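Local coordinates for protein FACT-Spt16 (Cicer arietinum, PDB 5CE6) that is the N-terminal domain of the Spt16 subunit of the histone chaperone FACT and probably helps it bind histones H3-H4 during transcription, at residues I24-F29 and K110-E115; T31-F36 and M87-K92; A35-W40 and V117-I122; I54-P59 and N189-L194. All coordinates share one frame; numbering follows the deposited sequence.

Interaction 1. Residues I24-F29 and K110-E115; sequences IDLNTF and KKPARE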
loop_
_atom_site.group_PDB
_atom_site.type_symbol
_atom_site.label_atom_id
_atom_site.label_comp_id
_atom_site.label_asym_id
_atom_site.label_seq_id
_atom_site.Cartn_x
_atom_site.Cartn_y
_atom_site.Cartn_z
ATOM N N ILE A 24 -16.952 -7.833 -15.476
ATOM C CA ILE A 24 -17.087 -7.841 -14.016
ATOM C C ILE A 24 -17.399 -9.221 -13.439
ATOM O O ILE A 24 -18.350 -9.881 -13.849
ATOM C CB ILE A 24 -18.138 -6.814 -13.526
ATOM C CG1 ILE A 24 -17.641 -5.386 -13.789
ATOM C CG2 ILE A 24 -18.418 -6.998 -12.032
ATOM C CD1 ILE A 24 -18.693 -4.313 -13.534
ATOM N N ASP A 25 -16.569 -9.648 -12.491
ATOM C CA ASP A 25 -16.801 -10.873 -11.744
ATOM C C ASP A 25 -18.013 -10.676 -10.833
ATOM O O ASP A 25 -17.893 -10.082 -9.760
ATOM C CB ASP A 25 -15.554 -11.188 -10.912
ATOM C CG ASP A 25 -15.569 -12.582 -10.327
ATOM O OD1 ASP A 25 -16.620 -13.024 -9.817
ATOM O OD2 ASP A 25 -14.507 -13.234 -10.375
ATOM N N LEU A 26 -19.173 -11.170 -11.261
ATOM C CA LEU A 26 -20.418 -10.970 -10.517
ATOM C C LEU A 26 -20.464 -11.697 -9.173
ATOM O O LEU A 26 -21.091 -11.217 -8.229
ATOM C CB LEU A 26 -21.634 -11.353 -11.369
ATOM C CG LEU A 26 -21.850 -10.521 -12.637
ATOM C CD1 LEU A 26 -23.152 -10.882 -13.313
ATOM C CD2 LEU A 26 -21.812 -9.035 -12.331
ATOM N N ASN A 27 -19.809 -12.853 -9.085
ATOM C CA ASN A 27 -19.775 -13.624 -7.844
ATOM C C ASN A 27 -18.992 -12.888 -6.767
ATOM O O ASN A 27 -19.432 -12.775 -5.620
ATOM C CB ASN A 27 -19.164 -15.009 -8.094
ATOM C CG ASN A 27 -19.420 -15.981 -6.953
ATOM O OD1 ASN A 27 -19.217 -15.655 -5.781
ATOM N ND2 ASN A 27 -19.865 -17.186 -7.293
ATOM N N THR A 28 -17.827 -12.383 -7.151
ATOM C CA THR A 28 -16.994 -11.589 -6.257
ATOM C C THR A 28 -17.725 -10.321 -5.821
ATOM O O THR A 28 -17.721 -9.968 -4.641
ATOM C CB THR A 28 -15.675 -11.210 -6.940
ATOM O OG1 THR A 28 -14.885 -12.391 -7.121
ATOM C CG2 THR A 28 -14.906 -10.210 -6.099
ATOM N N PHE A 29 -18.358 -9.649 -6.780
ATOM C CA PHE A 29 -19.137 -8.448 -6.498
ATOM C C PHE A 29 -20.194 -8.720 -5.424
ATOM O O PHE A 29 -20.313 -7.964 -4.461
ATOM C CB PHE A 29 -19.804 -7.932 -7.778
ATOM C CG PHE A 29 -20.785 -6.822 -7.540
ATOM C CD1 PHE A 29 -20.342 -5.531 -7.285
ATOM C CD2 PHE A 29 -22.149 -7.063 -7.577
ATOM C CE1 PHE A 29 -21.241 -4.508 -7.058
ATOM C CE2 PHE A 29 -23.057 -6.041 -7.356
ATOM C CZ PHE A 29 -22.603 -4.763 -7.100
ATOM N N LYS A 110 -26.799 -4.934 -11.678
ATOM C CA LYS A 110 -28.116 -4.629 -11.110
ATOM C C LYS A 110 -28.781 -5.854 -10.480
ATOM O O LYS A 110 -29.169 -5.825 -9.313
ATOM C CB LYS A 110 -29.040 -4.009 -12.157
ATOM C CG LYS A 110 -28.766 -2.537 -12.413
ATOM C CD LYS A 110 -29.650 -2.013 -13.530
ATOM C CE LYS A 110 -29.406 -0.539 -13.778
ATOM N NZ LYS A 110 -30.253 -0.054 -14.916
ATOM N N LYS A 111 -28.906 -6.926 -11.251
ATOM C CA LYS A 111 -29.498 -8.156 -10.726
ATOM C C LYS A 111 -28.687 -8.752 -9.557
ATOM O O LYS A 111 -29.261 -9.060 -8.509
ATOM C CB LYS A 111 -29.765 -9.182 -11.842
ATOM N N PRO A 112 -27.354 -8.890 -9.717
ATOM C CA PRO A 112 -26.546 -9.387 -8.594
ATOM C C PRO A 112 -26.656 -8.542 -7.324
ATOM O O PRO A 112 -26.602 -9.098 -6.226
ATOM C CB PRO A 112 -25.121 -9.312 -9.140
ATOM C CG PRO A 112 -25.290 -9.503 -10.609
ATOM C CD PRO A 112 -26.553 -8.788 -10.953
ATOM N N ALA A 113 -26.793 -7.226 -7.464
ATOM C CA ALA A 113 -26.919 -6.359 -6.291
ATOM C C ALA A 113 -28.267 -6.582 -5.609
ATOM O O ALA A 113 -28.358 -6.601 -4.381
ATOM C CB ALA A 113 -26.757 -4.895 -6.683
ATOM N N ARG A 114 -29.315 -6.731 -6.413
ATOM C CA ARG A 114 -30.635 -7.053 -5.886
ATOM C C ARG A 114 -30.606 -8.357 -5.100
ATOM O O ARG A 114 -31.108 -8.433 -3.980
ATOM C CB ARG A 114 -31.645 -7.194 -7.019
ATOM C CG ARG A 114 -32.402 -5.931 -7.346
ATOM C CD ARG A 114 -33.690 -6.264 -8.089
ATOM N NE ARG A 114 -33.433 -7.114 -9.246
ATOM C CZ ARG A 114 -33.087 -6.654 -10.444
ATOM N NH1 ARG A 114 -32.960 -5.349 -10.642
ATOM N NH2 ARG A 114 -32.868 -7.496 -11.445
ATOM N N GLU A 115 -29.997 -9.376 -5.697
ATOM C CA GLU A 115 -30.058 -10.732 -5.159
ATOM C C GLU A 115 -29.108 -10.960 -3.987
ATOM O O GLU A 115 -29.213 -11.967 -3.287
ATOM C CB GLU A 115 -29.801 -11.754 -6.271
ATOM C CG GLU A 115 -30.788 -11.661 -7.433
ATOM C CD GLU A 115 -30.599 -12.765 -8.459
ATOM O OE1 GLU A 115 -31.616 -13.289 -8.963
ATOM O OE2 GLU A 115 -29.435 -13.105 -8.764
#
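L26 and F29, one helical turn apart on helix 26-42, close on P112 and A113 of helix 110-117. The proline ring is the centre of the contact: its CG lies 3.7 Å from L26 CD1 and nearly as close to L26 CD2, so the leucine fork straddles that one carbon, while P112 CB rests 4.0 Å from F29 CD2. F29 brings its rim rather than its face. A113 N lies in the plane of the ring at its edge, and F29 CE2 is 3.9 Å from A113 CB. The small alanine lets the flat ring come close to the helix backbone, and proline, lacking an N-H, is well tolerated in the first turn of a helix. This is apolar helix-to-helix packing in the N-terminal lobe of Spt16, whose family is grouped with the aminopeptidase P N-terminal domains, consistent with a related fold. F29 is directed across by its first torsion, which sets CG opposite the backbone N (chi1 171°). Further out, D25 is the N-cap of helix 26-42: its OD1 accepts from T28 N at 3.0 Å, from above the carboxylate plane, in a nearly straight bond (171°). V109, L77 and L78 also pack against F29.

Interaction 2. Residues T31-F36 and M87-K92; sequences TRLKAF and MVFTKK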
loop_
_atom_site.group_PDB
_atom_site.type_symbol
_atom_site.label_atom_id
_atom_site.label_comp_id
_atom_site.label_asym_id
_atom_site.label_seq_id
_atom_site.Cartn_x
_atom_site.Cartn_y
_atom_site.Cartn_z
ATOM N N THR A 31 -20.409 -11.243 -3.176
ATOM C CA THR A 31 -19.793 -11.612 -1.911
ATOM C C THR A 31 -19.257 -10.383 -1.193
ATOM O O THR A 31 -19.469 -10.204 0.014
ATOM C CB THR A 31 -18.651 -12.618 -2.122
ATOM O OG1 THR A 31 -19.191 -13.840 -2.636
ATOM C CG2 THR A 31 -17.948 -12.906 -0.814
ATOM N N ARG A 32 -18.580 -9.523 -1.942
ATOM C CA ARG A 32 -17.981 -8.335 -1.356
ATOM C C ARG A 32 -19.000 -7.240 -1.018
ATOM O O ARG A 32 -18.840 -6.554 -0.006
ATOM C CB ARG A 32 -16.826 -7.835 -2.226
ATOM C CG ARG A 32 -15.616 -8.773 -2.142
ATOM C CD ARG A 32 -14.455 -8.356 -3.029
ATOM N NE ARG A 32 -13.427 -9.398 -3.049
ATOM C CZ ARG A 32 -12.337 -9.382 -3.814
ATOM N NH1 ARG A 32 -12.110 -8.378 -4.643
ATOM N NH2 ARG A 32 -11.479 -10.396 -3.760
ATOM N N LEU A 33 -20.058 -7.105 -1.825
ATOM C CA LEU A 33 -21.113 -6.142 -1.510
ATOM C C LEU A 33 -21.811 -6.552 -0.211
ATOM O O LEU A 33 -22.130 -5.713 0.639
ATOM C CB LEU A 33 -22.123 -6.018 -2.664
ATOM C CG LEU A 33 -23.162 -4.894 -2.590
ATOM C CD1 LEU A 33 -22.465 -3.551 -2.547
ATOM C CD2 LEU A 33 -24.118 -4.957 -3.775
ATOM N N LYS A 34 -22.030 -7.854 -0.055
ATOM C CA LYS A 34 -22.622 -8.388 1.165
ATOM C C LYS A 34 -21.715 -8.125 2.362
ATOM O O LYS A 34 -22.171 -7.667 3.412
ATOM C CB LYS A 34 -22.867 -9.889 1.010
ATOM C CG LYS A 34 -23.855 -10.478 2.002
ATOM C CD LYS A 34 -24.840 -11.395 1.286
ATOM C CE LYS A 34 -24.139 -12.228 0.218
ATOM N NZ LYS A 34 -25.101 -12.905 -0.697
ATOM N N ALA A 35 -20.429 -8.410 2.187
ATOM C CA ALA A 35 -19.439 -8.184 3.237
ATOM C C ALA A 35 -19.437 -6.724 3.671
ATOM O O ALA A 35 -19.434 -6.425 4.865
ATOM C CB ALA A 35 -18.055 -8.601 2.768
ATOM N N PHE A 36 -19.454 -5.825 2.688
ATOM C CA PHE A 36 -19.520 -4.385 2.930
ATOM C C PHE A 36 -20.793 -4.000 3.710
ATOM O O PHE A 36 -20.705 -3.382 4.772
ATOM C CB PHE A 36 -19.444 -3.645 1.578
ATOM C CG PHE A 36 -19.605 -2.148 1.671
ATOM C CD1 PHE A 36 -19.172 -1.440 2.783
ATOM C CD2 PHE A 36 -20.200 -1.449 0.630
ATOM C CE1 PHE A 36 -19.324 -0.063 2.855
ATOM C CE2 PHE A 36 -20.352 -0.071 0.690
ATOM C CZ PHE A 36 -19.916 0.622 1.802
ATOM N N MET A 87 -20.069 7.122 -6.528
ATOM C CA MET A 87 -20.957 6.029 -6.146
ATOM C C MET A 87 -21.447 6.248 -4.724
ATOM O O MET A 87 -20.644 6.473 -3.815
ATOM C CB MET A 87 -20.233 4.684 -6.262
ATOM C CG MET A 87 -21.065 3.485 -5.888
ATOM S SD MET A 87 -20.295 1.975 -6.514
ATOM C CE MET A 87 -18.699 2.039 -5.716
ATOM N N VAL A 88 -22.763 6.187 -4.539
ATOM C CA VAL A 88 -23.361 6.416 -3.226
ATOM C C VAL A 88 -24.207 5.228 -2.774
ATOM O O VAL A 88 -25.186 4.856 -3.426
ATOM C CB VAL A 88 -24.228 7.689 -3.206
ATOM C CG1 VAL A 88 -24.907 7.840 -1.855
ATOM C CG2 VAL A 88 -23.374 8.916 -3.502
ATOM N N PHE A 89 -23.822 4.649 -1.644
ATOM C CA PHE A 89 -24.535 3.510 -1.087
ATOM C C PHE A 89 -25.565 3.987 -0.091
ATOM O O PHE A 89 -25.252 4.801 0.766
ATOM C CB PHE A 89 -23.554 2.590 -0.367
ATOM C CG PHE A 89 -22.445 2.097 -1.237
ATOM C CD1 PHE A 89 -21.247 2.798 -1.323
ATOM C CD2 PHE A 89 -22.597 0.932 -1.969
ATOM C CE1 PHE A 89 -20.219 2.345 -2.130
ATOM C CE2 PHE A 89 -21.582 0.468 -2.778
ATOM C CZ PHE A 89 -20.387 1.172 -2.861
ATOM N N THR A 90 -26.797 3.498 -0.217
ATOM C CA THR A 90 -27.813 3.723 0.802
ATOM C C THR A 90 -28.339 2.365 1.254
ATOM O O THR A 90 -27.907 1.334 0.743
ATOM C CB THR A 90 -28.989 4.609 0.301
ATOM O OG1 THR A 90 -29.863 3.849 -0.543
ATOM C CG2 THR A 90 -28.492 5.829 -0.455
ATOM N N LYS A 91 -29.270 2.361 2.200
ATOM C CA LYS A 91 -29.818 1.104 2.701
ATOM C C LYS A 91 -30.425 0.239 1.588
ATOM O O LYS A 91 -30.259 -0.984 1.580
ATOM C CB LYS A 91 -30.861 1.368 3.792
ATOM C CG LYS A 91 -31.281 0.118 4.563
ATOM C CD LYS A 91 -31.784 0.472 5.954
ATOM C CE LYS A 91 -31.234 -0.492 7.003
ATOM N NZ LYS A 91 -30.769 0.219 8.234
ATOM N N LYS A 92 -31.101 0.876 0.637
ATOM C CA LYS A 92 -31.874 0.141 -0.360
ATOM C C LYS A 92 -31.447 0.401 -1.801
ATOM O O LYS A 92 -31.946 -0.245 -2.720
ATOM C CB LYS A 92 -33.362 0.457 -0.205
ATOM C CG LYS A 92 -33.902 0.161 1.180
ATOM C CD LYS A 92 -33.687 -1.300 1.538
ATOM C CE LYS A 92 -34.474 -2.216 0.612
ATOM N NZ LYS A 92 -34.068 -3.645 0.765
#
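The rings of F36 and F89 meet in a T-shaped stack, their planes at 86° and their centroids 4.8 Å apart. F36 supplies the edge and F89 the face: F36 CE2 stands 3.4 Å above the plane of the F89 ring, over its centre, and is therefore almost equally far from all six ring carbons, with F89 CG at 3.6 Å. Such a geometry sets the slightly positive C-H rim of one phenylalanine against the electron-rich face of the other, a favourable way to bury two large apolar rings together. The first torsions bring them there: F36 holds CG opposite its backbone N (chi1 176°) and reaches out from the helix, while F89 turns CG opposite its carbonyl carbon (chi1 -57°). L33, one turn before F36, adds a branched aliphatic end, its CD1 4.1 Å from F89 CE2 and oblique to the ring. All three side chains are buried, and the contact between them is wholly apolar. Helix 26-42 thus lies over the sheet at strand 85-89, with L73 and L77 of helix 69-78 also on F89, A113 and V117 of helix 110-117 on L33, and I54 of the adjacent strand 53-58 on F36.

Interaction 3. Residues A35-W40 and V117-I122; sequences AFYSHW and VGVEII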
loop_
_atom_site.group_PDB
_atom_site.type_symbol
_atom_site.label_atom_id
_atom_site.label_comp_id
_atom_site.label_asym_id
_atom_site.label_seq_id
_atom_site.Cartn_x
_atom_site.Cartn_y
_atom_site.Cartn_z
ATOM N N ALA A 35 -20.429 -8.410 2.187
ATOM C CA ALA A 35 -19.439 -8.184 3.237
ATOM C C ALA A 35 -19.437 -6.724 3.671
ATOM O O ALA A 35 -19.434 -6.425 4.865
ATOM C CB ALA A 35 -18.055 -8.601 2.768
ATOM N N PHE A 36 -19.454 -5.825 2.688
ATOM C CA PHE A 36 -19.520 -4.385 2.930
ATOM C C PHE A 36 -20.793 -4.000 3.710
ATOM O O PHE A 36 -20.705 -3.382 4.772
ATOM C CB PHE A 36 -19.444 -3.645 1.578
ATOM C CG PHE A 36 -19.605 -2.148 1.671
ATOM C CD1 PHE A 36 -19.172 -1.440 2.783
ATOM C CD2 PHE A 36 -20.200 -1.449 0.630
ATOM C CE1 PHE A 36 -19.324 -0.063 2.855
ATOM C CE2 PHE A 36 -20.352 -0.071 0.690
ATOM C CZ PHE A 36 -19.916 0.622 1.802
ATOM N N TYR A 37 -21.970 -4.346 3.190
ATOM C CA TYR A 37 -23.213 -3.978 3.873
ATOM C C TYR A 37 -23.326 -4.576 5.282
ATOM O O TYR A 37 -23.841 -3.929 6.197
ATOM C CB TYR A 37 -24.445 -4.333 3.029
ATOM C CG TYR A 37 -24.860 -3.212 2.110
ATOM C CD1 TYR A 37 -24.053 -2.826 1.051
ATOM C CD2 TYR A 37 -26.044 -2.530 2.319
ATOM C CE1 TYR A 37 -24.420 -1.788 0.209
ATOM C CE2 TYR A 37 -26.431 -1.489 1.478
ATOM C CZ TYR A 37 -25.607 -1.125 0.431
ATOM O OH TYR A 37 -25.973 -0.097 -0.407
ATOM N N SER A 38 -22.833 -5.799 5.449
ATOM C CA SER A 38 -22.821 -6.443 6.761
ATOM C C SER A 38 -21.940 -5.692 7.751
ATOM O O SER A 38 -22.359 -5.402 8.875
ATOM C CB SER A 38 -22.337 -7.888 6.637
ATOM O OG SER A 38 -23.338 -8.697 6.046
ATOM N N HIS A 39 -20.724 -5.377 7.318
ATOM C CA HIS A 39 -19.731 -4.722 8.167
ATOM C C HIS A 39 -20.228 -3.329 8.520
ATOM O O HIS A 39 -20.144 -2.892 9.675
ATOM C CB HIS A 39 -18.390 -4.652 7.437
ATOM C CG HIS A 39 -17.232 -4.312 8.318
ATOM N ND1 HIS A 39 -16.960 -3.023 8.728
ATOM C CD2 HIS A 39 -16.257 -5.087 8.853
ATOM C CE1 HIS A 39 -15.877 -3.021 9.484
ATOM N NE2 HIS A 39 -15.431 -4.264 9.577
ATOM N N TRP A 40 -20.767 -2.647 7.510
ATOM C CA TRP A 40 -21.332 -1.319 7.671
ATOM C C TRP A 40 -22.405 -1.360 8.754
ATOM O O TRP A 40 -22.426 -0.525 9.655
ATOM C CB TRP A 40 -21.924 -0.863 6.331
ATOM C CG TRP A 40 -22.511 0.504 6.313
ATOM C CD1 TRP A 40 -22.434 1.456 7.290
ATOM C CD2 TRP A 40 -23.280 1.083 5.254
ATOM N NE1 TRP A 40 -23.117 2.589 6.904
ATOM C CE2 TRP A 40 -23.644 2.383 5.652
ATOM C CE3 TRP A 40 -23.703 0.618 4.003
ATOM C CZ2 TRP A 40 -24.401 3.232 4.845
ATOM C CZ3 TRP A 40 -24.455 1.462 3.198
ATOM C CH2 TRP A 40 -24.800 2.751 3.623
ATOM N N VAL A 117 -27.856 -8.081 -1.583
ATOM C CA VAL A 117 -28.145 -7.234 -0.422
ATOM C C VAL A 117 -29.494 -6.523 -0.499
ATOM O O VAL A 117 -29.804 -5.677 0.343
ATOM C CB VAL A 117 -27.029 -6.188 -0.169
ATOM C CG1 VAL A 117 -25.771 -6.865 0.308
ATOM C CG2 VAL A 117 -26.752 -5.388 -1.424
ATOM N N GLY A 118 -30.286 -6.855 -1.511
ATOM C CA GLY A 118 -31.609 -6.274 -1.651
ATOM C C GLY A 118 -31.600 -4.825 -2.108
ATOM O O GLY A 118 -32.566 -4.091 -1.871
ATOM N N VAL A 119 -30.528 -4.407 -2.774
ATOM C CA VAL A 119 -30.447 -3.014 -3.224
ATOM C C VAL A 119 -30.708 -2.808 -4.717
ATOM O O VAL A 119 -30.427 -3.678 -5.546
ATOM C CB VAL A 119 -29.106 -2.343 -2.847
ATOM C CG1 VAL A 119 -28.857 -2.453 -1.352
ATOM C CG2 VAL A 119 -27.951 -2.943 -3.640
ATOM N N GLU A 120 -31.235 -1.631 -5.039
ATOM C CA GLU A 120 -31.501 -1.232 -6.405
ATOM C C GLU A 120 -30.382 -0.315 -6.884
ATOM O O GLU A 120 -30.161 0.750 -6.315
ATOM C CB GLU A 120 -32.832 -0.486 -6.448
ATOM C CG GLU A 120 -33.321 -0.089 -7.815
ATOM C CD GLU A 120 -34.574 0.762 -7.731
ATOM O OE1 GLU A 120 -34.934 1.166 -6.601
ATOM O OE2 GLU A 120 -35.190 1.027 -8.787
ATOM N N ILE A 121 -29.661 -0.734 -7.916
ATOM C CA ILE A 121 -28.660 0.131 -8.529
ATOM C C ILE A 121 -29.303 1.132 -9.480
ATOM O O ILE A 121 -30.050 0.755 -10.381
ATOM C CB ILE A 121 -27.608 -0.689 -9.264
ATOM C CG1 ILE A 121 -26.790 -1.467 -8.238
ATOM C CG2 ILE A 121 -26.717 0.207 -10.104
ATOM C CD1 ILE A 121 -25.664 -2.233 -8.820
ATOM N N ILE A 122 -29.010 2.409 -9.266
ATOM C CA ILE A 122 -29.591 3.467 -10.084
ATOM C C ILE A 122 -28.465 4.164 -10.820
ATOM O O ILE A 122 -27.583 4.737 -10.193
ATOM C CB ILE A 122 -30.332 4.490 -9.220
ATOM C CG1 ILE A 122 -31.418 3.796 -8.402
ATOM C CG2 ILE A 122 -30.936 5.595 -10.088
ATOM C CD1 ILE A 122 -32.439 3.079 -9.252
#
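Y37 of helix 26-42 touches both V117, at the end of helix 110-117, and V119, just before strand 120-125. The direct contact is van der Waals packing, almost all of it between apolar groups. At the root of the tyrosine, CB lies 3.9 Å from V117 CG1, while V117 CG2 is over one face of the ring and the two side chains run at about a right angle. Nearer the tip, V119 CG1 approaches obliquely, 3.9 Å from Y37 CE2 and 3.8 Å from Y37 OH. In both valines CG1 is the branch opposite the carbonyl carbon (chi1 -69° in V117), and in both it is CG1 that comes nearest the tyrosine. Beta-branched residues suit this place, since they offer compact methyl groups along the length of a ring.

Within the helix itself, W40 CZ3 lies 3.9 Å above one face of the Y37 ring, toward its rim. Polar interaction belongs to the tip: the hydroxyl is hydrogen-bonded to the backbone O of T90, so a tyrosine can pack like a phenylalanine along its ring and still pair its polar end. G118, with positive phi (73°), ends the helix between the two valines and lets the chain turn into the strand. The arrangement is a helix packed on a helix-to-strand connection at the edge of the mixed sheet of the Spt16 N-terminal lobe, strand 120-125 being outermost.

Interaction 4. Residues I54-P59 and N189-L194; sequences IAVACP and NGFSAL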
loop_
_atom_site.group_PDB
_atom_site.type_symbol
_atom_site.label_atom_id
_atom_site.label_comp_id
_atom_site.label_asym_id
_atom_site.label_seq_id
_atom_site.Cartn_x
_atom_site.Cartn_y
_atom_site.Cartn_z
ATOM N N ILE A 54 -23.141 6.161 2.232
ATOM C CA ILE A 54 -21.699 6.335 2.054
ATOM C C ILE A 54 -21.388 6.732 0.617
ATOM O O ILE A 54 -21.842 6.075 -0.323
ATOM C CB ILE A 54 -20.928 5.037 2.393
ATOM C CG1 ILE A 54 -21.120 4.685 3.872
ATOM C CG2 ILE A 54 -19.439 5.173 2.051
ATOM C CD1 ILE A 54 -20.694 3.283 4.224
ATOM N N ALA A 55 -20.627 7.813 0.455
ATOM C CA ALA A 55 -20.293 8.330 -0.870
ATOM C C ALA A 55 -18.816 8.139 -1.141
ATOM O O ALA A 55 -17.972 8.533 -0.325
ATOM C CB ALA A 55 -20.652 9.815 -0.974
ATOM N N VAL A 56 -18.493 7.531 -2.280
ATOM C CA VAL A 56 -17.099 7.440 -2.706
ATOM C C VAL A 56 -16.995 8.035 -4.101
ATOM O O VAL A 56 -17.940 7.948 -4.892
ATOM C CB VAL A 56 -16.540 5.990 -2.679
ATOM C CG1 VAL A 56 -16.839 5.320 -1.342
ATOM C CG2 VAL A 56 -17.098 5.160 -3.825
ATOM N N ALA A 57 -15.858 8.653 -4.400
ATOM C CA ALA A 57 -15.700 9.335 -5.681
ATOM C C ALA A 57 -14.255 9.293 -6.151
ATOM O O ALA A 57 -13.329 9.481 -5.358
ATOM C CB ALA A 57 -16.192 10.774 -5.581
ATOM N N CYS A 58 -14.069 9.024 -7.438
ATOM C CA CYS A 58 -12.743 8.915 -8.032
ATOM C C CYS A 58 -12.564 9.963 -9.116
ATOM O O CYS A 58 -13.479 10.217 -9.888
ATOM C CB CYS A 58 -12.547 7.526 -8.625
ATOM S SG CYS A 58 -12.551 6.263 -7.359
ATOM N N PRO A 59 -11.372 10.576 -9.174
ATOM C CA PRO A 59 -11.048 11.647 -10.118
ATOM C C PRO A 59 -10.773 11.113 -11.522
ATOM O O PRO A 59 -10.697 9.904 -11.702
ATOM C CB PRO A 59 -9.765 12.249 -9.519
ATOM C CG PRO A 59 -9.118 11.125 -8.851
ATOM C CD PRO A 59 -10.236 10.270 -8.287
ATOM N N ASN A 189 -11.764 4.509 8.410
ATOM C CA ASN A 189 -11.493 3.409 9.323
ATOM C C ASN A 189 -12.406 2.223 9.060
ATOM O O ASN A 189 -12.070 1.083 9.386
ATOM C CB ASN A 189 -11.620 3.868 10.778
ATOM C CG ASN A 189 -10.545 4.864 11.170
ATOM O OD1 ASN A 189 -9.489 4.925 10.546
ATOM N ND2 ASN A 189 -10.809 5.647 12.211
ATOM N N GLY A 190 -13.566 2.488 8.471
ATOM C CA GLY A 190 -14.469 1.408 8.129
ATOM C C GLY A 190 -13.901 0.625 6.965
ATOM O O GLY A 190 -13.824 -0.607 7.004
ATOM N N PHE A 191 -13.510 1.341 5.917
ATOM C CA PHE A 191 -12.888 0.695 4.765
ATOM C C PHE A 191 -11.590 -0.024 5.137
ATOM O O PHE A 191 -11.319 -1.116 4.633
ATOM C CB PHE A 191 -12.657 1.707 3.646
ATOM C CG PHE A 191 -13.914 2.112 2.945
ATOM C CD1 PHE A 191 -14.707 1.155 2.321
ATOM C CD2 PHE A 191 -14.318 3.436 2.921
ATOM C CE1 PHE A 191 -15.876 1.516 1.669
ATOM C CE2 PHE A 191 -15.487 3.808 2.274
ATOM C CZ PHE A 191 -16.265 2.846 1.643
ATOM N N SER A 192 -10.806 0.582 6.026
ATOM C CA SER A 192 -9.565 -0.036 6.508
ATOM C C SER A 192 -9.818 -1.397 7.155
ATOM O O SER A 192 -9.113 -2.371 6.879
ATOM C CB SER A 192 -8.849 0.892 7.492
ATOM O OG SER A 192 -7.737 0.241 8.086
ATOM N N ALA A 193 -10.836 -1.462 8.009
ATOM C CA ALA A 193 -11.224 -2.718 8.643
ATOM C C ALA A 193 -11.723 -3.711 7.593
ATOM O O ALA A 193 -11.389 -4.892 7.626
ATOM C CB ALA A 193 -12.298 -2.468 9.697
ATOM N N LEU A 194 -12.528 -3.217 6.657
ATOM C CA LEU A 194 -13.075 -4.048 5.598
ATOM C C LEU A 194 -11.993 -4.684 4.730
ATOM O O LEU A 194 -12.084 -5.865 4.379
ATOM C CB LEU A 194 -14.015 -3.211 4.719
ATOM C CG LEU A 194 -14.828 -3.962 3.676
ATOM C CD1 LEU A 194 -15.760 -4.968 4.336
ATOM C CD2 LEU A 194 -15.629 -2.958 2.861
#
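F191 of helix 188-196 packs against I54 and V56 of strand 53-58, an inner strand of the mixed six-stranded sheet in this alpha/beta lobe. The ring can be followed outward from the helix. F191 CB points toward the strand, and CG is carried opposite the carbonyl carbon (chi1 -73°), which sends the ring out to the sheet. The contact is made by the far end of the ring. CE2 is the first atom to arrive, 4.1 Å from V56 CG1 and 4.2 Å from I54 CG2. CZ, the outermost carbon, goes a little deeper and touches the same two methyl groups. Both methyls approach the ring obliquely. Phenylalanine fits because its long, flat side chain reaches about halfway across the space between the backbones, where the nearest alpha carbons, I54 CA and G190 CA, are 10.7 Å apart, and the two branched strand residues cover the rest.

I54 and V56 are two residues apart in an extended strand, so both side chains project from the same face of the sheet, toward the helix, while A55 between them points away. Their branching at CB gives each a methyl close to the backbone, as well as suiting a strand. W48 meets F191 edge-to-face, and L73 of helix 69-78 touches both F191 and V56. The ring ends against two methyls, with F191 CZ 3.9 Å from V56 CG1 and 4.0 Å from I54 CG2.

How the interactions relate
Helix 26-42 carries three of the four contacts: successive turns serve interaction 1, then 2, then 3, and the last two share A35 and F36, their centres about 3 Å apart. Interaction 1 lies about 11 Å from each of them, centre to centre, touching interaction 2 through A113 and L33 and interaction 3 through A113 and I121. Interactions 2, 3 and 4 all reach one mixed sheet, in which strands 85-89 and 53-58 are neighbours; interaction 4 is about 11 Å from interaction 2, joined through F36 and I54. Along the chain, interaction 2 is nested within the loop of interaction 1, whereas interaction 4 crosses the others, and interactions 1 and 3 cross as well. Distant sequence parts thereby gather into a compact N-terminal lobe.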